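PDB 1WBA: albumin-1 from Psophocarpus tetragonolobus, which serves as a 2S seed storage protein of the winged bean and belongs to the leguminous Kunitz-type inhibitor family. Local coordinates for residues D3-L13 / I120-Y130; Q98-L106 / K153-Q161. One frame throughout, in Å; residues are numbered along the deposited sequence.

Contact 1 (D3-L13 / I120-Y130); sequences DPVYDAEGNKL and IQKGSNTPRTY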
loop_
_atom_site.group_PDB
_atom_site.type_symbol
_atom_site.label_atom_id
_atom_site.label_comp_id
_atom_site.label_asym_id
_atom_site.label_seq_id
_atom_site.Cartn_x
_atom_site.Cartn_y
_atom_site.Cartn_z
ATOM N N ASP A 3 -12.893 -14.001 3.952
ATOM C CA ASP A 3 -12.288 -14.642 2.794
ATOM C C ASP A 3 -10.795 -14.401 2.691
ATOM O O ASP A 3 -10.318 -13.339 3.063
ATOM C CB ASP A 3 -12.917 -14.107 1.509
ATOM C CG ASP A 3 -14.361 -14.514 1.347
ATOM O OD1 ASP A 3 -14.750 -15.598 1.835
ATOM O OD2 ASP A 3 -15.107 -13.741 0.716
ATOM N N PRO A 4 -10.035 -15.413 2.235
ATOM C CA PRO A 4 -8.596 -15.210 2.102
ATOM C C PRO A 4 -8.397 -14.363 0.838
ATOM O O PRO A 4 -9.256 -14.352 -0.039
ATOM C CB PRO A 4 -8.059 -16.642 1.933
ATOM C CG PRO A 4 -9.176 -17.345 1.248
ATOM C CD PRO A 4 -10.407 -16.816 1.944
ATOM N N VAL A 5 -7.329 -13.577 0.803
ATOM C CA VAL A 5 -7.015 -12.760 -0.359
ATOM C C VAL A 5 -6.254 -13.681 -1.321
ATOM O O VAL A 5 -5.436 -14.495 -0.878
ATOM C CB VAL A 5 -6.119 -11.580 0.045
ATOM C CG1 VAL A 5 -5.722 -10.769 -1.189
ATOM C CG2 VAL A 5 -6.847 -10.716 1.092
ATOM N N TYR A 6 -6.540 -13.586 -2.615
ATOM C CA TYR A 6 -5.881 -14.434 -3.609
ATOM C C TYR A 6 -4.909 -13.668 -4.475
ATOM O O TYR A 6 -5.149 -12.499 -4.771
ATOM C CB TYR A 6 -6.922 -15.076 -4.539
ATOM C CG TYR A 6 -7.653 -16.224 -3.905
ATOM C CD1 TYR A 6 -7.121 -17.514 -3.927
ATOM C CD2 TYR A 6 -8.841 -16.012 -3.215
ATOM C CE1 TYR A 6 -7.752 -18.564 -3.265
ATOM C CE2 TYR A 6 -9.479 -17.052 -2.556
ATOM C CZ TYR A 6 -8.924 -18.327 -2.585
ATOM O OH TYR A 6 -9.568 -19.343 -1.925
ATOM N N ASP A 7 -3.815 -14.314 -4.870
ATOM C CA ASP A 7 -2.867 -13.678 -5.775
ATOM C C ASP A 7 -3.414 -13.796 -7.216
ATOM O O ASP A 7 -4.430 -14.456 -7.463
ATOM C CB ASP A 7 -1.427 -14.236 -5.620
ATOM C CG ASP A 7 -1.296 -15.732 -5.980
ATOM O OD1 ASP A 7 -2.061 -16.272 -6.807
ATOM O OD2 ASP A 7 -0.384 -16.361 -5.436
ATOM N N ALA A 8 -2.729 -13.173 -8.163
ATOM C CA ALA A 8 -3.170 -13.181 -9.543
ATOM C C ALA A 8 -3.262 -14.583 -10.154
ATOM O O ALA A 8 -3.892 -14.758 -11.183
ATOM C CB ALA A 8 -2.265 -12.283 -10.381
ATOM N N GLU A 9 -2.607 -15.558 -9.541
ATOM C CA GLU A 9 -2.630 -16.925 -10.032
ATOM C C GLU A 9 -3.705 -17.768 -9.372
ATOM O O GLU A 9 -3.873 -18.936 -9.710
ATOM C CB GLU A 9 -1.270 -17.580 -9.842
ATOM C CG GLU A 9 -0.162 -16.911 -10.628
ATOM C CD GLU A 9 1.199 -17.494 -10.305
ATOM O OE1 GLU A 9 1.840 -17.030 -9.336
ATOM O OE2 GLU A 9 1.623 -18.429 -11.019
ATOM N N GLY A 10 -4.444 -17.179 -8.440
ATOM C CA GLY A 10 -5.506 -17.924 -7.782
ATOM C C GLY A 10 -5.110 -18.720 -6.559
ATOM O O GLY A 10 -5.818 -19.617 -6.142
ATOM N N ASN A 11 -3.952 -18.430 -5.997
ATOM C CA ASN A 11 -3.536 -19.097 -4.781
ATOM C C ASN A 11 -3.709 -18.105 -3.623
ATOM O O ASN A 11 -3.671 -16.897 -3.836
ATOM C CB ASN A 11 -2.081 -19.521 -4.885
ATOM C CG ASN A 11 -1.858 -20.534 -5.973
ATOM O OD1 ASN A 11 -1.047 -20.323 -6.863
ATOM N ND2 ASN A 11 -2.589 -21.631 -5.923
ATOM N N LYS A 12 -3.950 -18.604 -2.414
ATOM C CA LYS A 12 -4.097 -17.718 -1.259
ATOM C C LYS A 12 -2.779 -17.014 -0.960
ATOM O O LYS A 12 -1.699 -17.594 -1.122
ATOM C CB LYS A 12 -4.518 -18.490 -0.019
ATOM C CG LYS A 12 -5.845 -19.187 -0.142
ATOM C CD LYS A 12 -6.074 -19.920 1.147
ATOM C CE LYS A 12 -7.284 -20.800 1.112
ATOM N NZ LYS A 12 -7.372 -21.541 2.405
ATOM N N LEU A 13 -2.874 -15.756 -0.541
ATOM C CA LEU A 13 -1.691 -14.989 -0.203
ATOM C C LEU A 13 -1.094 -15.625 1.040
ATOM O O LEU A 13 -1.820 -16.090 1.911
ATOM C CB LEU A 13 -2.064 -13.539 0.101
ATOM C CG LEU A 13 -1.540 -12.457 -0.839
ATOM C CD1 LEU A 13 -2.002 -12.730 -2.247
ATOM C CD2 LEU A 13 -1.996 -11.089 -0.368
ATOM N N ILE A 120 -7.176 -5.294 3.371
ATOM C CA ILE A 120 -7.490 -5.580 1.975
ATOM C C ILE A 120 -8.932 -6.052 1.876
ATOM O O ILE A 120 -9.395 -6.803 2.744
ATOM C CB ILE A 120 -6.603 -6.743 1.437
ATOM C CG1 ILE A 120 -5.122 -6.351 1.446
ATOM C CG2 ILE A 120 -7.059 -7.148 0.051
ATOM C CD1 ILE A 120 -4.151 -7.515 1.265
ATOM N N GLN A 121 -9.640 -5.601 0.842
ATOM C CA GLN A 121 -11.019 -6.014 0.582
ATOM C C GLN A 121 -11.141 -6.217 -0.917
ATOM O O GLN A 121 -10.319 -5.696 -1.664
ATOM C CB GLN A 121 -12.007 -4.932 0.972
ATOM C CG GLN A 121 -12.320 -4.858 2.422
ATOM C CD GLN A 121 -13.513 -3.986 2.688
ATOM O OE1 GLN A 121 -14.094 -3.397 1.775
ATOM N NE2 GLN A 121 -13.870 -3.861 3.940
ATOM N N LYS A 122 -12.136 -6.985 -1.361
ATOM C CA LYS A 122 -12.359 -7.196 -2.789
ATOM C C LYS A 122 -12.508 -5.822 -3.415
ATOM O O LYS A 122 -13.213 -4.972 -2.869
ATOM C CB LYS A 122 -13.646 -7.972 -3.032
ATOM C CG LYS A 122 -13.523 -9.422 -2.716
ATOM C CD LYS A 122 -14.825 -10.153 -2.971
ATOM C CE LYS A 122 -14.746 -11.570 -2.406
ATOM N NZ LYS A 122 -14.668 -11.589 -0.901
ATOM N N GLY A 123 -11.863 -5.615 -4.556
ATOM C CA GLY A 123 -11.894 -4.321 -5.213
ATOM C C GLY A 123 -12.914 -4.156 -6.319
ATOM O O GLY A 123 -13.309 -3.025 -6.614
ATOM N N SER A 124 -13.306 -5.250 -6.968
ATOM C CA SER A 124 -14.296 -5.186 -8.042
ATOM C C SER A 124 -14.945 -6.538 -8.251
ATOM O O SER A 124 -14.659 -7.510 -7.545
ATOM C CB SER A 124 -13.669 -4.700 -9.362
ATOM O OG SER A 124 -12.869 -5.692 -9.988
ATOM N N ASN A 125 -15.829 -6.595 -9.233
ATOM C CA ASN A 125 -16.505 -7.841 -9.529
ATOM C C ASN A 125 -15.527 -8.798 -10.218
ATOM O O ASN A 125 -15.704 -10.020 -10.184
ATOM C CB ASN A 125 -17.780 -7.586 -10.351
ATOM C CG ASN A 125 -18.899 -6.969 -9.508
ATOM O OD1 ASN A 125 -18.895 -7.080 -8.279
ATOM N ND2 ASN A 125 -19.850 -6.305 -10.162
ATOM N N THR A 126 -14.487 -8.236 -10.826
ATOM C CA THR A 126 -13.470 -9.044 -11.471
ATOM C C THR A 126 -12.733 -9.825 -10.378
ATOM O O THR A 126 -12.286 -9.255 -9.387
ATOM C CB THR A 126 -12.459 -8.171 -12.218
ATOM O OG1 THR A 126 -13.162 -7.310 -13.122
ATOM C CG2 THR A 126 -11.474 -9.037 -12.993
ATOM N N PRO A 127 -12.627 -11.150 -10.546
ATOM C CA PRO A 127 -11.953 -12.030 -9.588
ATOM C C PRO A 127 -10.493 -11.668 -9.361
ATOM O O PRO A 127 -9.801 -11.241 -10.287
ATOM C CB PRO A 127 -12.057 -13.397 -10.258
ATOM C CG PRO A 127 -13.321 -13.279 -11.059
ATOM C CD PRO A 127 -13.179 -11.922 -11.669
ATOM N N ARG A 128 -10.030 -11.887 -8.133
ATOM C CA ARG A 128 -8.645 -11.622 -7.746
ATOM C C ARG A 128 -8.250 -10.147 -7.825
ATOM O O ARG A 128 -7.064 -9.817 -7.964
ATOM C CB ARG A 128 -7.679 -12.492 -8.572
ATOM C CG ARG A 128 -8.014 -13.977 -8.561
ATOM C CD ARG A 128 -7.261 -14.754 -9.639
ATOM N NE ARG A 128 -7.782 -16.116 -9.751
ATOM C CZ ARG A 128 -7.377 -17.028 -10.637
ATOM N NH1 ARG A 128 -6.430 -16.748 -11.523
ATOM N NH2 ARG A 128 -7.892 -18.253 -10.604
ATOM N N THR A 129 -9.245 -9.266 -7.789
ATOM C CA THR A 129 -8.971 -7.841 -7.790
ATOM C C THR A 129 -9.312 -7.323 -6.369
ATOM O O THR A 129 -10.325 -7.708 -5.772
ATOM C CB THR A 129 -9.741 -7.076 -8.895
ATOM O OG1 THR A 129 -11.147 -7.160 -8.658
ATOM C CG2 THR A 129 -9.400 -7.634 -10.270
ATOM N N TYR A 130 -8.456 -6.459 -5.833
ATOM C CA TYR A 130 -8.618 -5.941 -4.482
ATOM C C TYR A 130 -8.365 -4.454 -4.367
ATOM O O TYR A 130 -7.918 -3.820 -5.307
ATOM C CB TYR A 130 -7.621 -6.666 -3.571
ATOM C CG TYR A 130 -7.923 -8.122 -3.505
ATOM C CD1 TYR A 130 -8.862 -8.599 -2.602
ATOM C CD2 TYR A 130 -7.363 -9.009 -4.417
ATOM C CE1 TYR A 130 -9.246 -9.923 -2.601
ATOM C CE2 TYR A 130 -7.736 -10.352 -4.432
ATOM C CZ TYR A 130 -8.683 -10.799 -3.518
ATOM O OH TYR A 130 -9.049 -12.119 -3.490
HETATM O O HOH W 1 -10.859 -12.793 -1.621
HETATM O O HOH W 2 -4.493 -10.586 -6.827
#
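Val5 lies over the ring of Tyr130, its CG1 methyl 3.7 Å from the ring centroid and only 8° off the normal, a CH-pi contact on one face. CG1 stands anti to the backbone N (chi1 177°), over the ring, which leaves CG2 to meet Ile120 CG2 at 3.7 Å. The same tyrosine uses its hydroxyl twice. Tyr130 OH accepts from Tyr6 N at 3.0 Å, the N-H pointing at it within 20° of straight, and donates to a water that in turn donates to Pro4 O; the hydroxyl also lies near the plane of the Tyr6 ring, at its edge. A second water donates to both Tyr6 O and Arg128 O, joining the two backbones.

Farther along, the extended chain of Arg128 runs past Asp7 O and sets its guanidinium flat on the turn: Gly10 CA sits 3.4 Å above the centre of the plane, and Glu9 C lies over the same face nearer the rim. Arg128 NH1 donates to Ala8 O at 3.2 Å, a bent bond that approaches from above the carbonyl plane. At the outer margin Lys122, bent at its last torsion, puts NZ 2.7 Å from Asp3 OD2 on the anti lone pair; Glu74 takes a second salt bridge from this ammonium.

The surface that Arg128 covers is a type I turn from Asp7 to Gly10, braced by the Asp7 side chain: OD1 accepts from Glu9 N, an Asx turn, and also from Asn11 N, the two arriving on opposite faces of the carboxylate. Phe169 of strand 166-171 also touches Ile120. The arrangement joins the N-terminal segment, before strand 17-23, to the hairpin of strands 116-122 and 130-136, its strand ends as well as its loop, in the Kunitz-type beta-trefoil.

Contact 2 (Q98-L106 / K153-Q161); sequences QPDGQQLKL and KKRLVVSYQ
Gln103 and Val157 form a single backbone bridge where strand 103-106 meets strand 154-159 in the Kunitz-type beta-trefoil, the short segments running at 119° to each other. The chain turns a corner at Gln102, just after a classic beta bulge in which Asp100 and Gly101 both face Phe97.

Two backbone hydrogen bonds flank the bridge. Val158 N gives a nearly straight bond to Gln102 O, 2.9 Å, though it arrives from above the carbonyl plane; Leu104 N meets Leu156 O at 3.0 Å, nearly along the C=O axis.

Apolar contacts gather round Leu104, whose two methyls part company: CD1 touches Leu156 CD1 at 3.8 Å, while CD2 lies 3.9 Å from Val158 CG2. Ile46 of strand 45-48 touches both leucines, and Trp92 and Val94 pack on Leu104. Away from this cluster, Gln103 and Val157 lie side by side, the amide NE2 against Val157 CG1.

The polar group centres on Arg155, whose chain is extended from CG to NE and reaches Asp100 and Gln103 with its NH1. Its NE is held by a salt bridge to Asp149. Gln103 OE1, 3.1 Å from Arg155 NH1, is met on a lone pair in the carbonyl plane and lies only 6° out of the guanidinium plane. NH1 also makes a long, weak salt bridge to Asp100 OD2, 3.4 Å. With a leucine in place of Gln103, NH1 would probably lose its in-plane acceptor, leaving the weak Asp100 pairing to do more of the holding. The carboxylate of Asp100 and the guanidinium stand almost perpendicular, and one water accepts from Arg155 NH2 while donating to Asp100 OD2.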
loop_
_atom_site.group_PDB
_atom_site.type_symbol
_atom_site.label_atom_id
_atom_site.label_comp_id
_atom_site.label_asym_id
_atom_site.label_seq_id
_atom_site.Cartn_x
_atom_site.Cartn_y
_atom_site.Cartn_z
ATOM N N GLN A 98 0.688 18.334 5.745
ATOM C CA GLN A 98 0.176 19.684 5.574
ATOM C C GLN A 98 0.743 20.279 4.278
ATOM O O GLN A 98 1.940 20.184 4.021
ATOM C CB GLN A 98 0.582 20.553 6.776
ATOM C CG GLN A 98 -0.065 21.936 6.805
ATOM C CD GLN A 98 0.519 22.802 7.895
ATOM O OE1 GLN A 98 1.733 23.024 7.934
ATOM N NE2 GLN A 98 -0.329 23.269 8.809
ATOM N N PRO A 99 -0.116 20.849 3.418
ATOM C CA PRO A 99 -1.567 21.006 3.544
ATOM C C PRO A 99 -2.321 20.035 2.642
ATOM O O PRO A 99 -3.524 20.171 2.455
ATOM C CB PRO A 99 -1.781 22.418 3.052
ATOM C CG PRO A 99 -0.841 22.472 1.878
ATOM C CD PRO A 99 0.408 21.739 2.359
ATOM N N ASP A 100 -1.603 19.055 2.111
ATOM C CA ASP A 100 -2.166 18.077 1.188
ATOM C C ASP A 100 -3.179 17.121 1.768
ATOM O O ASP A 100 -4.188 16.858 1.135
ATOM C CB ASP A 100 -1.048 17.276 0.523
ATOM C CG ASP A 100 -0.064 18.157 -0.200
ATOM O OD1 ASP A 100 -0.513 19.056 -0.934
ATOM O OD2 ASP A 100 1.150 17.978 -0.010
ATOM N N GLY A 101 -2.864 16.536 2.915
ATOM C CA GLY A 101 -3.755 15.584 3.549
ATOM C C GLY A 101 -2.983 14.308 3.829
ATOM O O GLY A 101 -1.757 14.284 3.681
ATOM N N GLN A 102 -3.697 13.250 4.215
ATOM C CA GLN A 102 -3.074 11.957 4.509
ATOM C C GLN A 102 -2.635 11.251 3.231
ATOM O O GLN A 102 -3.432 11.075 2.302
ATOM C CB GLN A 102 -4.025 11.073 5.320
ATOM C CG GLN A 102 -4.476 11.755 6.598
ATOM C CD GLN A 102 -5.230 10.857 7.565
ATOM O OE1 GLN A 102 -5.557 11.279 8.667
ATOM N NE2 GLN A 102 -5.483 9.618 7.173
ATOM N N GLN A 103 -1.352 10.901 3.180
ATOM C CA GLN A 103 -0.752 10.257 2.014
ATOM C C GLN A 103 0.264 9.256 2.480
ATOM O O GLN A 103 0.725 9.323 3.626
ATOM C CB GLN A 103 -0.012 11.282 1.164
ATOM C CG GLN A 103 -0.720 12.582 1.021
ATOM C CD GLN A 103 -0.051 13.479 0.024
ATOM O OE1 GLN A 103 1.167 13.647 0.038
ATOM N NE2 GLN A 103 -0.845 14.051 -0.875
ATOM N N LEU A 104 0.663 8.364 1.580
ATOM C CA LEU A 104 1.649 7.344 1.927
ATOM C C LEU A 104 3.093 7.826 1.782
ATOM O O LEU A 104 3.489 8.355 0.744
ATOM C CB LEU A 104 1.451 6.060 1.112
ATOM C CG LEU A 104 0.091 5.362 1.165
ATOM C CD1 LEU A 104 0.250 3.946 0.652
ATOM C CD2 LEU A 104 -0.434 5.333 2.562
ATOM N N LYS A 105 3.872 7.624 2.836
ATOM C CA LYS A 105 5.269 8.018 2.857
ATOM C C LYS A 105 6.069 6.889 3.487
ATOM O O LYS A 105 5.513 6.030 4.191
ATOM C CB LYS A 105 5.460 9.262 3.738
ATOM C CG LYS A 105 4.684 10.517 3.322
ATOM C CD LYS A 105 5.298 11.156 2.084
ATOM C CE LYS A 105 4.860 12.622 1.950
ATOM N NZ LYS A 105 5.350 13.186 0.657
ATOM N N LEU A 106 7.373 6.884 3.241
ATOM C CA LEU A 106 8.234 5.893 3.874
ATOM C C LEU A 106 8.194 6.263 5.365
ATOM O O LEU A 106 8.220 7.447 5.720
ATOM C CB LEU A 106 9.666 5.989 3.345
ATOM C CG LEU A 106 9.885 5.545 1.896
ATOM C CD1 LEU A 106 11.374 5.436 1.645
ATOM C CD2 LEU A 106 9.207 4.211 1.627
ATOM N N LYS A 153 3.098 13.388 -10.556
ATOM C CA LYS A 153 3.317 12.147 -9.824
ATOM C C LYS A 153 1.971 11.660 -9.293
ATOM O O LYS A 153 1.111 12.470 -8.903
ATOM C CB LYS A 153 4.318 12.333 -8.676
ATOM C CG LYS A 153 5.687 12.938 -9.064
ATOM C CD LYS A 153 6.380 12.251 -10.262
ATOM C CE LYS A 153 6.689 10.774 -9.997
ATOM N NZ LYS A 153 7.329 10.023 -11.144
ATOM N N LYS A 154 1.760 10.347 -9.341
ATOM C CA LYS A 154 0.511 9.762 -8.876
ATOM C C LYS A 154 0.616 9.304 -7.428
ATOM O O LYS A 154 0.849 8.129 -7.150
ATOM C CB LYS A 154 0.105 8.622 -9.797
ATOM C CG LYS A 154 -0.211 9.133 -11.171
ATOM C CD LYS A 154 -0.788 8.056 -12.056
ATOM C CE LYS A 154 -0.995 8.584 -13.473
ATOM N NZ LYS A 154 -1.608 9.960 -13.443
ATOM N N ARG A 155 0.423 10.247 -6.513
ATOM C CA ARG A 155 0.519 9.977 -5.090
ATOM C C ARG A 155 -0.608 9.086 -4.577
ATOM O O ARG A 155 -1.736 9.151 -5.066
ATOM C CB ARG A 155 0.503 11.288 -4.310
ATOM C CG ARG A 155 1.560 12.301 -4.733
ATOM C CD ARG A 155 1.607 13.401 -3.712
ATOM N NE ARG A 155 2.369 14.564 -4.146
ATOM C CZ ARG A 155 2.664 15.583 -3.346
ATOM N NH1 ARG A 155 2.272 15.547 -2.079
ATOM N NH2 ARG A 155 3.281 16.661 -3.821
ATOM N N LEU A 156 -0.276 8.222 -3.623
ATOM C CA LEU A 156 -1.260 7.342 -3.007
ATOM C C LEU A 156 -1.773 8.114 -1.803
ATOM O O LEU A 156 -1.016 8.417 -0.880
ATOM C CB LEU A 156 -0.613 6.024 -2.577
ATOM C CG LEU A 156 -0.191 5.072 -3.703
ATOM C CD1 LEU A 156 0.248 3.760 -3.128
ATOM C CD2 LEU A 156 -1.328 4.814 -4.619
ATOM N N VAL A 157 -3.041 8.503 -1.860
ATOM C CA VAL A 157 -3.659 9.275 -0.792
ATOM C C VAL A 157 -4.723 8.477 -0.031
ATOM O O VAL A 157 -5.301 7.515 -0.551
ATOM C CB VAL A 157 -4.244 10.600 -1.314
ATOM C CG1 VAL A 157 -3.153 11.399 -2.017
ATOM C CG2 VAL A 157 -5.396 10.351 -2.257
ATOM N N VAL A 158 -4.978 8.886 1.204
ATOM C CA VAL A 158 -5.939 8.201 2.049
ATOM C C VAL A 158 -7.102 9.113 2.433
ATOM O O VAL A 158 -6.900 10.173 3.029
ATOM C CB VAL A 158 -5.245 7.686 3.350
ATOM C CG1 VAL A 158 -6.223 6.932 4.246
ATOM C CG2 VAL A 158 -4.073 6.787 3.002
ATOM N N SER A 159 -8.313 8.721 2.062
ATOM C CA SER A 159 -9.489 9.479 2.436
ATOM C C SER A 159 -10.744 8.644 2.249
ATOM O O SER A 159 -10.741 7.633 1.533
ATOM C CB SER A 159 -9.594 10.806 1.669
ATOM O OG SER A 159 -10.197 10.653 0.405
ATOM N N TYR A 160 -11.796 9.042 2.958
ATOM C CA TYR A 160 -13.098 8.377 2.886
ATOM C C TYR A 160 -13.643 8.478 1.467
ATOM O O TYR A 160 -14.316 7.581 0.972
ATOM C CB TYR A 160 -14.097 9.090 3.815
ATOM C CG TYR A 160 -13.830 8.951 5.294
ATOM C CD1 TYR A 160 -13.563 7.704 5.860
ATOM C CD2 TYR A 160 -13.887 10.063 6.140
ATOM C CE1 TYR A 160 -13.360 7.561 7.221
ATOM C CE2 TYR A 160 -13.692 9.930 7.515
ATOM C CZ TYR A 160 -13.426 8.672 8.045
ATOM O OH TYR A 160 -13.221 8.514 9.399
ATOM N N GLN A 161 -13.302 9.576 0.809
ATOM C CA GLN A 161 -13.807 9.858 -0.523
ATOM C C GLN A 161 -12.929 9.472 -1.710
ATOM O O GLN A 161 -13.325 9.670 -2.861
ATOM C CB GLN A 161 -14.226 11.337 -0.584
HETATM O O HOH W 3 3.525 18.230 -1.450
#

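The two contacts lie on opposite sides of the chain's centre, their own centres about 24 Å apart and their nearest atoms about 11 Å, so they never touch. Both reach the same large antiparallel sheet: contact 1 through strands 116-122 and 130-136, contact 2 through strand 154-159, to which it adds strand 103-106 of the three-stranded sheet. Contact 1 is partly buried and near the surface, and loops predominate, with side chains, waters and charged groups doing most of the bonding. Contact 2 is buried and lies closer to the centre; strand backbones bond directly there, aliphatic side chains fill one side, and an arginine with its polar partners occupies the other. Along the sequence the four segments alternate.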